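Local coordinates for GRMZM2G135359 pseudokinase (PDB 6CPY), which belongs to the plant receptor-like kinases as a pseudokinase, and may bind ATP through its kinase-fold domain, although catalytic activity is doubtful, at residues R89-N94 with R118-E123; K101-L106 with A155-H160; E243-R248 with E257-P262; R273-V278 with R301-L306. One frame throughout, in Å; residues are numbered along the deposited sequence.

Contact 1: R89-N94 with R118-E123; sequences RKKITN and RVMVFE
Met120 reaches from strand 118-123 to helix 89-94 and lays its thioether between Lys91 and Ile92, the three side chains that carry this buried contact. Its CG stands anti to the carbonyl carbon (chi1 -69°) and the chain runs out extended, which carries the sulfur and methyl to the helix. SD lies 3.6 Å from Lys91 CD, touching the aliphatic part of that chain rather than its ammonium. The methyl CE fits between the two helix residues, 3.7 Å from Ile92 CG1 and equally 3.7 Å from Lys91 CD. Lys91 is fully extended, passes the sulfur obliquely and carries NZ onward to the carbonyl oxygens of Asp190 and Glu192; on the way NZ comes within 4.4 Å of Phe122 CZ. The sequence pattern of the family places Lys91 where active kinases carry the glutamate of helix C, and Ala70 at the site of its lysine partner, so the usual ion pair is probably absent. Helix and strand axes run 10.4 Å apart at 16°. Strand 117-123 lies between strands 66-72 and 106-112 in the N-lobe sheet, with Leu106 touching Met120 and Tyr109 touching Ile92 beside helix 82-96.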
# COMPACT_ATOMS: atom_id res chain seq x y z
N ARG A 89 13.41 13.35 2.59
CA ARG A 89 14.58 12.59 2.12
C ARG A 89 14.61 11.20 2.74
O ARG A 89 14.98 10.24 2.07
CB ARG A 89 15.88 13.34 2.43
CG ARG A 89 15.99 14.66 1.69
CD ARG A 89 17.35 15.31 1.88
NE ARG A 89 17.53 16.36 0.87
CZ ARG A 89 18.67 16.63 0.23
NH1 ARG A 89 19.78 15.94 0.46
NH2 ARG A 89 18.69 17.60 -0.68
N LYS A 90 14.24 11.11 4.01
CA LYS A 90 14.22 9.84 4.73
C LYS A 90 13.26 8.85 4.07
O LYS A 90 13.60 7.70 3.85
CB LYS A 90 13.79 10.10 6.18
CG LYS A 90 13.79 8.89 7.10
CD LYS A 90 13.78 9.35 8.56
CE LYS A 90 15.13 9.93 8.97
NZ LYS A 90 15.01 11.26 9.62
N LYS A 91 12.06 9.32 3.74
CA LYS A 91 11.10 8.46 3.05
C LYS A 91 11.66 7.95 1.72
O LYS A 91 11.56 6.78 1.41
CB LYS A 91 9.77 9.18 2.81
CG LYS A 91 8.80 8.34 1.99
CD LYS A 91 7.42 8.94 1.85
CE LYS A 91 6.55 7.97 1.07
NZ LYS A 91 5.18 8.50 0.86
N ILE A 92 12.26 8.84 0.93
CA ILE A 92 12.80 8.45 -0.37
C ILE A 92 13.92 7.42 -0.23
O ILE A 92 13.94 6.42 -0.95
CB ILE A 92 13.29 9.67 -1.17
CG1 ILE A 92 12.08 10.49 -1.65
CG2 ILE A 92 14.18 9.23 -2.33
CD1 ILE A 92 12.40 11.89 -2.11
N THR A 93 14.83 7.65 0.71
CA THR A 93 15.93 6.72 0.95
C THR A 93 15.41 5.34 1.32
O THR A 93 15.84 4.35 0.74
CB THR A 93 16.87 7.26 2.05
OG1 THR A 93 17.46 8.48 1.60
CG2 THR A 93 17.96 6.24 2.39
N ASN A 94 14.45 5.29 2.23
CA ASN A 94 13.87 4.02 2.66
C ASN A 94 13.09 3.28 1.57
O ASN A 94 13.26 2.08 1.40
CB ASN A 94 13.03 4.22 3.92
CG ASN A 94 13.90 4.47 5.15
OD1 ASN A 94 13.64 5.38 5.94
ND2 ASN A 94 14.95 3.66 5.31
N ARG A 118 7.63 19.53 -4.03
CA ARG A 118 8.16 18.38 -3.32
C ARG A 118 7.30 17.20 -3.72
O ARG A 118 6.18 17.05 -3.23
CB ARG A 118 8.11 18.61 -1.81
CG ARG A 118 9.11 19.63 -1.28
CD ARG A 118 10.54 19.14 -1.42
NE ARG A 118 11.51 20.05 -0.82
CZ ARG A 118 11.89 21.22 -1.34
NH1 ARG A 118 11.37 21.67 -2.48
NH2 ARG A 118 12.80 21.95 -0.70
N VAL A 119 7.79 16.40 -4.66
CA VAL A 119 7.02 15.25 -5.15
C VAL A 119 7.81 13.96 -5.14
O VAL A 119 9.06 13.94 -5.16
CB VAL A 119 6.39 15.45 -6.56
CG1 VAL A 119 5.76 16.83 -6.74
CG2 VAL A 119 7.35 15.11 -7.67
N MET A 120 7.06 12.87 -5.16
CA MET A 120 7.58 11.53 -5.28
C MET A 120 6.81 10.87 -6.41
O MET A 120 5.60 11.05 -6.53
CB MET A 120 7.39 10.76 -3.96
CG MET A 120 8.29 11.31 -2.87
SD MET A 120 8.16 10.43 -1.30
CE MET A 120 8.86 11.65 -0.19
N VAL A 121 7.54 10.15 -7.25
CA VAL A 121 7.00 9.58 -8.47
C VAL A 121 6.88 8.06 -8.28
O VAL A 121 7.88 7.38 -8.05
CB VAL A 121 7.90 9.88 -9.68
CG1 VAL A 121 7.35 9.25 -10.95
CG2 VAL A 121 8.10 11.38 -9.83
N PHE A 122 5.66 7.54 -8.43
CA PHE A 122 5.40 6.13 -8.20
C PHE A 122 4.87 5.44 -9.44
O PHE A 122 4.37 6.10 -10.36
CB PHE A 122 4.38 5.98 -7.09
CG PHE A 122 4.87 6.40 -5.75
CD1 PHE A 122 5.63 5.54 -4.97
CD2 PHE A 122 4.57 7.65 -5.25
CE1 PHE A 122 6.09 5.92 -3.73
CE2 PHE A 122 5.02 8.04 -4.01
CZ PHE A 122 5.78 7.18 -3.25
N GLU A 123 4.97 4.12 -9.44
CA GLU A 123 4.29 3.30 -10.45
C GLU A 123 2.80 3.60 -10.46
O GLU A 123 2.20 3.83 -9.40
CB GLU A 123 4.47 1.81 -10.16
CG GLU A 123 5.87 1.31 -10.38
CD GLU A 123 6.06 -0.14 -9.94
OE1 GLU A 123 5.33 -0.59 -9.03
OE2 GLU A 123 6.98 -0.79 -10.48

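Contact 2: K101-L106 with A155-H160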
# COMPACT_ATOMS: atom_id res chain seq x y z
N LYS A 101 7.45 -6.65 -6.67
CA LYS A 101 6.36 -6.75 -7.64
C LYS A 101 5.01 -6.31 -7.07
O LYS A 101 4.18 -5.79 -7.80
CB LYS A 101 6.28 -8.20 -8.14
CG LYS A 101 5.30 -8.45 -9.27
CD LYS A 101 5.00 -9.93 -9.41
CE LYS A 101 6.25 -10.72 -9.77
NZ LYS A 101 5.92 -12.14 -10.09
N ASN A 102 4.80 -6.53 -5.77
CA ASN A 102 3.53 -6.22 -5.11
C ASN A 102 3.60 -4.96 -4.26
O ASN A 102 2.76 -4.74 -3.38
CB ASN A 102 3.06 -7.42 -4.28
CG ASN A 102 2.78 -8.64 -5.13
OD1 ASN A 102 3.49 -9.64 -5.05
ND2 ASN A 102 1.77 -8.53 -5.99
N PHE A 103 4.57 -4.09 -4.57
CA PHE A 103 4.64 -2.77 -3.97
C PHE A 103 4.48 -1.72 -5.09
O PHE A 103 4.89 -1.96 -6.22
CB PHE A 103 5.98 -2.57 -3.25
CG PHE A 103 6.05 -1.29 -2.45
CD1 PHE A 103 5.23 -1.10 -1.36
CD2 PHE A 103 6.94 -0.28 -2.81
CE1 PHE A 103 5.26 0.07 -0.63
CE2 PHE A 103 6.97 0.90 -2.08
CZ PHE A 103 6.14 1.08 -1.01
N MET A 104 3.87 -0.59 -4.76
CA MET A 104 3.79 0.55 -5.67
C MET A 104 5.13 1.30 -5.58
O MET A 104 5.30 2.21 -4.76
CB MET A 104 2.61 1.44 -5.28
CG MET A 104 2.44 2.68 -6.15
SD MET A 104 0.78 3.39 -6.00
CE MET A 104 -0.11 2.19 -6.94
N ASN A 105 6.08 0.88 -6.42
CA ASN A 105 7.48 1.24 -6.28
C ASN A 105 7.75 2.71 -6.61
O ASN A 105 7.10 3.30 -7.49
CB ASN A 105 8.36 0.33 -7.13
CG ASN A 105 8.28 -1.12 -6.69
OD1 ASN A 105 8.65 -1.45 -5.58
ND2 ASN A 105 7.78 -1.98 -7.54
N LEU A 106 8.65 3.29 -5.83
CA LEU A 106 9.17 4.63 -6.07
C LEU A 106 10.09 4.64 -7.29
O LEU A 106 11.10 3.91 -7.32
CB LEU A 106 9.96 5.08 -4.83
CG LEU A 106 10.50 6.51 -4.86
CD1 LEU A 106 9.37 7.52 -4.84
CD2 LEU A 106 11.43 6.71 -3.68
N ALA A 155 0.38 -10.32 1.09
CA ALA A 155 1.20 -11.05 2.06
C ALA A 155 2.68 -11.07 1.66
O ALA A 155 3.54 -10.84 2.51
CB ALA A 155 0.68 -12.46 2.25
N TYR A 156 2.97 -11.33 0.39
CA TYR A 156 4.37 -11.37 -0.09
C TYR A 156 5.05 -10.01 0.05
O TYR A 156 6.23 -9.95 0.40
CB TYR A 156 4.47 -11.81 -1.54
CG TYR A 156 4.25 -13.30 -1.80
CD1 TYR A 156 4.87 -14.27 -1.01
CD2 TYR A 156 3.46 -13.72 -2.87
CE1 TYR A 156 4.68 -15.63 -1.26
CE2 TYR A 156 3.28 -15.08 -3.14
CZ TYR A 156 3.87 -16.02 -2.32
OH TYR A 156 3.68 -17.36 -2.58
N CYS A 157 4.32 -8.93 -0.21
CA CYS A 157 4.85 -7.57 -0.02
C CYS A 157 5.15 -7.31 1.46
O CYS A 157 6.27 -6.89 1.83
CB CYS A 157 3.87 -6.52 -0.54
SG CYS A 157 4.51 -4.83 -0.41
N LEU A 158 4.17 -7.58 2.31
CA LEU A 158 4.35 -7.33 3.74
C LEU A 158 5.49 -8.15 4.34
O LEU A 158 6.22 -7.66 5.22
CB LEU A 158 3.04 -7.57 4.51
CG LEU A 158 2.03 -6.41 4.57
CD1 LEU A 158 1.85 -5.71 3.25
CD2 LEU A 158 0.70 -6.91 5.09
N GLU A 159 5.64 -9.39 3.88
CA GLU A 159 6.74 -10.26 4.31
C GLU A 159 8.08 -9.67 3.87
O GLU A 159 9.06 -9.66 4.63
CB GLU A 159 6.57 -11.67 3.73
CG GLU A 159 7.67 -12.67 4.10
CD GLU A 159 7.56 -13.98 3.33
OE1 GLU A 159 7.11 -13.98 2.16
OE2 GLU A 159 7.95 -15.03 3.89
N HIS A 160 8.13 -9.18 2.63
CA HIS A 160 9.35 -8.58 2.11
C HIS A 160 9.71 -7.31 2.88
O HIS A 160 10.88 -7.10 3.23
CB HIS A 160 9.22 -8.29 0.61
CG HIS A 160 10.50 -7.81 -0.01
ND1 HIS A 160 10.67 -6.53 -0.46
CD2 HIS A 160 11.68 -8.44 -0.20
CE1 HIS A 160 11.90 -6.38 -0.93
NE2 HIS A 160 12.53 -7.53 -0.78
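Cys157 points from helix 155-160 into the backbone bend at Asn102 and Phe103, and it supplies most of the helix's share of the contact, facing chiefly Asn102. CB rests 3.9 Å from Asn102 CB, with Asn102 O also near at 3.5 Å. From there SG extends anti to the backbone N of the cysteine (chi1 -177°), beside its carbonyl carbon, and this turns the sulfur toward the loop. At the tip, SG is 3.4 Å from Asn102 O, and it lies 3.9 Å from both Phe103 CB and Phe103 CD1. The sulfur-aromatic approach to the Phe103 ring is oblique, SG lying 73° off the ring normal. Asn102 completes the contact by laying OD1 against Tyr156 CB at 4.2 Å, while its ND2 is hydrogen-bonded to Ala186 O. The bond to Ala186 O fixes the turn of the amide, and both partners belong to the C-lobe. His100, Lys101 and Asn102 match the HxN pattern that many kinases carry in the loop joining helix C to the next strand. Here that loop, running from helix 82-96 to strand 106-112, docks on helix 144-164; its backbone is hydrogen-bonded to Val188 of strand 186-188, and the carbonyls of Lys101 and Phe103 accept from Lys187 NZ, while helix 293-304 packs on Tyr156.

Contact 3: E243-R248 with E257-P262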
# COMPACT_ATOMS: atom_id res chain seq x y z
N GLU A 243 -18.56 -6.60 15.02
CA GLU A 243 -17.79 -7.42 15.95
C GLU A 243 -18.58 -8.66 16.40
O GLU A 243 -18.03 -9.76 16.46
CB GLU A 243 -17.38 -6.60 17.18
N ASN A 244 -19.86 -8.48 16.70
CA ASN A 244 -20.72 -9.59 17.14
C ASN A 244 -20.99 -10.58 16.01
O ASN A 244 -21.18 -11.78 16.23
CB ASN A 244 -22.06 -9.06 17.68
CG ASN A 244 -21.89 -8.18 18.91
OD1 ASN A 244 -20.85 -8.21 19.58
ND2 ASN A 244 -22.91 -7.38 19.20
N TRP A 245 -21.01 -10.05 14.78
CA TRP A 245 -21.29 -10.85 13.59
C TRP A 245 -20.09 -11.73 13.26
O TRP A 245 -20.23 -12.94 13.05
CB TRP A 245 -21.63 -9.91 12.44
CG TRP A 245 -21.94 -10.60 11.16
CD1 TRP A 245 -23.14 -11.12 10.76
CD2 TRP A 245 -21.02 -10.83 10.08
NE1 TRP A 245 -23.03 -11.67 9.51
CE2 TRP A 245 -21.74 -11.50 9.06
CE3 TRP A 245 -19.67 -10.54 9.88
CZ2 TRP A 245 -21.14 -11.89 7.86
CZ3 TRP A 245 -19.07 -10.92 8.68
CH2 TRP A 245 -19.82 -11.59 7.68
N VAL A 246 -18.91 -11.11 13.21
CA VAL A 246 -17.65 -11.84 13.08
C VAL A 246 -17.49 -12.85 14.23
O VAL A 246 -17.14 -14.01 14.00
CB VAL A 246 -16.45 -10.87 13.06
CG1 VAL A 246 -15.12 -11.60 13.26
CG2 VAL A 246 -16.44 -10.09 11.76
N SER A 247 -17.74 -12.40 15.46
CA SER A 247 -17.67 -13.28 16.63
C SER A 247 -18.55 -14.52 16.46
O SER A 247 -18.15 -15.62 16.82
CB SER A 247 -18.06 -12.53 17.91
OG SER A 247 -17.04 -11.62 18.28
N ARG A 248 -19.75 -14.33 15.92
CA ARG A 248 -20.67 -15.44 15.72
C ARG A 248 -20.03 -16.47 14.81
O ARG A 248 -20.14 -17.67 15.09
CB ARG A 248 -22.02 -14.98 15.15
CG ARG A 248 -22.93 -16.15 14.82
CD ARG A 248 -24.40 -15.81 14.88
NE ARG A 248 -24.80 -14.88 13.84
CZ ARG A 248 -25.20 -15.21 12.61
NH1 ARG A 248 -25.25 -16.48 12.23
NH2 ARG A 248 -25.55 -14.26 11.76
N GLU A 257 -21.71 -19.76 3.82
CA GLU A 257 -22.54 -19.02 2.85
C GLU A 257 -23.04 -17.67 3.39
O GLU A 257 -23.36 -16.77 2.62
CB GLU A 257 -23.76 -19.83 2.40
CG GLU A 257 -23.44 -21.10 1.63
CD GLU A 257 -23.44 -22.34 2.51
OE1 GLU A 257 -23.02 -22.25 3.69
OE2 GLU A 257 -23.86 -23.41 2.01
N GLU A 258 -23.14 -17.55 4.71
CA GLU A 258 -23.51 -16.28 5.32
C GLU A 258 -22.30 -15.35 5.46
O GLU A 258 -22.43 -14.14 5.40
CB GLU A 258 -24.19 -16.51 6.69
CG GLU A 258 -24.58 -15.21 7.39
CD GLU A 258 -25.50 -15.39 8.59
OE1 GLU A 258 -25.75 -16.54 9.02
OE2 GLU A 258 -25.97 -14.35 9.10
N LEU A 259 -21.13 -15.92 5.66
CA LEU A 259 -19.91 -15.14 5.88
C LEU A 259 -19.33 -14.57 4.59
O LEU A 259 -18.98 -13.39 4.50
CB LEU A 259 -18.86 -16.00 6.57
CG LEU A 259 -17.53 -15.30 6.87
CD1 LEU A 259 -17.67 -14.36 8.04
CD2 LEU A 259 -16.42 -16.29 7.14
N ILE A 260 -19.22 -15.43 3.59
CA ILE A 260 -18.44 -15.10 2.38
C ILE A 260 -19.24 -14.15 1.47
O ILE A 260 -20.44 -14.32 1.28
CB ILE A 260 -18.02 -16.38 1.64
CG1 ILE A 260 -17.12 -17.26 2.54
CG2 ILE A 260 -17.29 -16.05 0.34
CD1 ILE A 260 -15.82 -16.62 2.99
N ASP A 261 -18.56 -13.15 0.92
CA ASP A 261 -19.16 -12.16 0.04
C ASP A 261 -19.95 -12.82 -1.10
O ASP A 261 -19.38 -13.54 -1.90
CB ASP A 261 -18.05 -11.27 -0.55
CG ASP A 261 -18.58 -10.03 -1.26
OD1 ASP A 261 -19.79 -9.96 -1.57
OD2 ASP A 261 -17.74 -9.13 -1.52
N PRO A 262 -21.26 -12.55 -1.20
CA PRO A 262 -22.02 -13.10 -2.35
C PRO A 262 -21.51 -12.67 -3.74
O PRO A 262 -21.61 -13.44 -4.70
CB PRO A 262 -23.45 -12.59 -2.12
CG PRO A 262 -23.51 -12.21 -0.69
CD PRO A 262 -22.13 -11.81 -0.27
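Arg248 leaves helix 243-248 with CG anti to its backbone N and then bends at chi3 (67°), which turns its guanidinium onto the carboxylate of Glu258, itself brought out on an extended chain from the facing helix turn. The salt bridge is end-on and two-pronged: NH2 of Arg248 lies 2.7 Å from Glu258 OE2, and NH1 of Arg248 a longer 3.2 Å from Glu258 OE1. Both oxygens lie close to the guanidinium plane but are approached from above the carboxylate, the two planes standing 57° apart. NH1 has a second acceptor in Gly253 O, so the arginine ties the connecting loop as well. A leucine in place of Arg248 would probably leave the Glu258 carboxylate without its charged mate and Gly253 O without this donor. In the kinase fold these are helix G of the C-lobe and the short helix 256-259 after it. Next to the ion pair Trp245 presents its six-membered edge to the helix end: CZ2 is 3.6 Å from Glu258 O and CH2 3.7 Å from Leu259 O, both oxygens in the ring plane. Leu259 CD1 meets Trp245 CH2 obliquely at 3.5 Å. Thr230 of helix 214-230 touches both Trp245 and Leu259, Met254 lies against the same two side chains, and Arg232 makes a cation-pi contact with the indole.

Contact 4: R273-V278 with R301-L306; sequences RALCEV and REITAL
One residue beyond Ile303, the side chain that plugs into helix 273-278, Thr304 OG1 is held twice at the end of its helix. It accepts from Leu306 N at 3.2 Å, an ST turn with a bent N-H...O angle of 144°, and it is hydrogen-bonded to Met300 O a turn back. The chain leaves the helix at Ala305, whose phi is positive, while Ala305 N still bonds to Arg301 O at 2.8 Å. Ile303 itself makes the crossing. Its CG1 lies anti to the carbonyl carbon (chi1 -65°), which sends the two branches to different partners. The long branch ends in CD1, which enters between Ala274 and Val278, residues one helical turn apart: it is 3.7 Å from Val278 CG2 and 3.9 Å from Ala274 CB, and it also rests on the backbone at Ala274 O. The short branch, CG2, turns to Leu275 and meets Leu275 CD2 at 3.7 Å, the two side chains passing at a slant. An alanine at Ile303 would probably open a gap between Ala274, Leu275 and Val278, since both branches that fill it would be gone. The small Ala274 lets the backbones come near, its CA 7.0 Å from Ile303 CA. Leu275 continues inward to Trp144 and Leu148 of helix 144-164, and to Leu229 of helix 214-230. The pairing of helices 269-282 and 293-304, the last two of the domain, is that of the two closing helices, H and then I, in the kinase C-lobe.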
# COMPACT_ATOMS: atom_id res chain seq x y z
N ARG A 273 -12.55 -21.84 4.62
CA ARG A 273 -12.33 -22.14 6.04
C ARG A 273 -10.91 -21.88 6.48
O ARG A 273 -10.67 -21.23 7.50
CB ARG A 273 -12.64 -23.60 6.37
CG ARG A 273 -14.08 -23.88 6.62
CD ARG A 273 -14.32 -25.30 7.15
NE ARG A 273 -15.75 -25.41 7.39
CZ ARG A 273 -16.64 -25.86 6.52
NH1 ARG A 273 -16.27 -26.34 5.34
NH2 ARG A 273 -17.92 -25.85 6.86
N ALA A 274 -9.97 -22.41 5.71
CA ALA A 274 -8.57 -22.29 6.06
C ALA A 274 -8.15 -20.80 6.07
O ALA A 274 -7.42 -20.37 6.96
CB ALA A 274 -7.72 -23.11 5.10
N LEU A 275 -8.64 -20.02 5.12
CA LEU A 275 -8.30 -18.58 5.09
C LEU A 275 -8.89 -17.85 6.29
O LEU A 275 -8.25 -16.94 6.84
CB LEU A 275 -8.76 -17.93 3.79
CG LEU A 275 -7.96 -18.41 2.57
CD1 LEU A 275 -8.66 -17.99 1.29
CD2 LEU A 275 -6.53 -17.90 2.61
N CYS A 276 -10.09 -18.24 6.71
CA CYS A 276 -10.70 -17.65 7.91
C CYS A 276 -9.93 -18.00 9.20
O CYS A 276 -9.92 -17.21 10.14
CB CYS A 276 -12.17 -18.04 8.04
SG CYS A 276 -13.22 -17.28 6.78
N GLU A 277 -9.27 -19.16 9.24
CA GLU A 277 -8.37 -19.49 10.36
C GLU A 277 -7.16 -18.56 10.39
O GLU A 277 -6.76 -18.09 11.46
CB GLU A 277 -7.93 -20.95 10.30
CG GLU A 277 -9.08 -21.93 10.55
CD GLU A 277 -8.76 -23.38 10.21
OE1 GLU A 277 -7.77 -23.63 9.49
OE2 GLU A 277 -9.51 -24.27 10.67
N VAL A 278 -6.59 -18.26 9.23
CA VAL A 278 -5.52 -17.26 9.13
C VAL A 278 -5.99 -15.93 9.69
O VAL A 278 -5.29 -15.34 10.51
CB VAL A 278 -5.02 -17.05 7.68
CG1 VAL A 278 -4.02 -15.89 7.61
CG2 VAL A 278 -4.41 -18.33 7.14
N ARG A 301 0.53 -19.26 1.18
CA ARG A 301 0.98 -19.98 -0.02
C ARG A 301 0.55 -21.44 -0.01
O ARG A 301 0.17 -21.99 -1.05
CB ARG A 301 2.50 -19.91 -0.17
CG ARG A 301 2.97 -20.54 -1.48
CD ARG A 301 4.46 -20.50 -1.65
NE ARG A 301 4.81 -20.90 -3.01
CZ ARG A 301 5.94 -20.57 -3.63
NH1 ARG A 301 6.86 -19.83 -3.03
NH2 ARG A 301 6.14 -20.99 -4.88
N GLU A 302 0.61 -22.06 1.17
CA GLU A 302 0.14 -23.44 1.36
C GLU A 302 -1.34 -23.53 0.95
O GLU A 302 -1.72 -24.42 0.19
CB GLU A 302 0.33 -23.86 2.82
CG GLU A 302 0.30 -25.36 3.08
CD GLU A 302 0.51 -25.70 4.56
OE1 GLU A 302 1.17 -24.92 5.27
OE2 GLU A 302 -0.01 -26.75 5.01
N ILE A 303 -2.15 -22.57 1.40
CA ILE A 303 -3.59 -22.57 1.12
C ILE A 303 -3.96 -22.26 -0.33
O ILE A 303 -4.76 -22.97 -0.95
CB ILE A 303 -4.32 -21.59 2.05
CG1 ILE A 303 -4.22 -22.07 3.51
CG2 ILE A 303 -5.78 -21.43 1.64
CD1 ILE A 303 -4.53 -21.00 4.54
N THR A 304 -3.38 -21.20 -0.88
CA THR A 304 -3.74 -20.72 -2.22
C THR A 304 -2.99 -21.45 -3.34
O THR A 304 -3.46 -21.46 -4.48
CB THR A 304 -3.47 -19.22 -2.38
OG1 THR A 304 -2.06 -18.96 -2.29
CG2 THR A 304 -4.21 -18.43 -1.31
N ALA A 305 -1.84 -22.03 -3.00
CA ALA A 305 -0.91 -22.59 -3.98
C ALA A 305 -0.46 -21.57 -5.04
O ALA A 305 -0.18 -21.93 -6.18
CB ALA A 305 -1.50 -23.83 -4.64
N LEU A 306 -0.37 -20.30 -4.65
CA LEU A 306 -0.00 -19.23 -5.57
C LEU A 306 1.38 -18.75 -5.21
O LEU A 306 1.60 -18.23 -4.13
CB LEU A 306 -0.98 -18.06 -5.50
CG LEU A 306 -2.38 -18.26 -6.07
CD1 LEU A 306 -3.24 -17.05 -5.74
CD2 LEU A 306 -2.34 -18.49 -7.57

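How the contacts relate
The four contacts run from the N-lobe through the interlobe region to the far end of the C-lobe. Contact 1 holds helix C to the sheet beside the cleft where kinases bind ATP, here without ligand. Contact 2 is joined to it, centres about 16 Å apart, by a probable hydrogen bond, Glu123 N to Asn105 O at 3.0 Å. Contact 2 in turn reaches contact 4, centres about 19 Å apart, through a probable hydrogen bond between Tyr156 OH and Leu306 O, 2.7 Å. Contacts 3 and 4 touch where Leu259 CD2 meets Cys276 SG at 3.4 Å. Contacts 1 and 3 lie about 40 Å apart, centre to centre, across the middle of the chain.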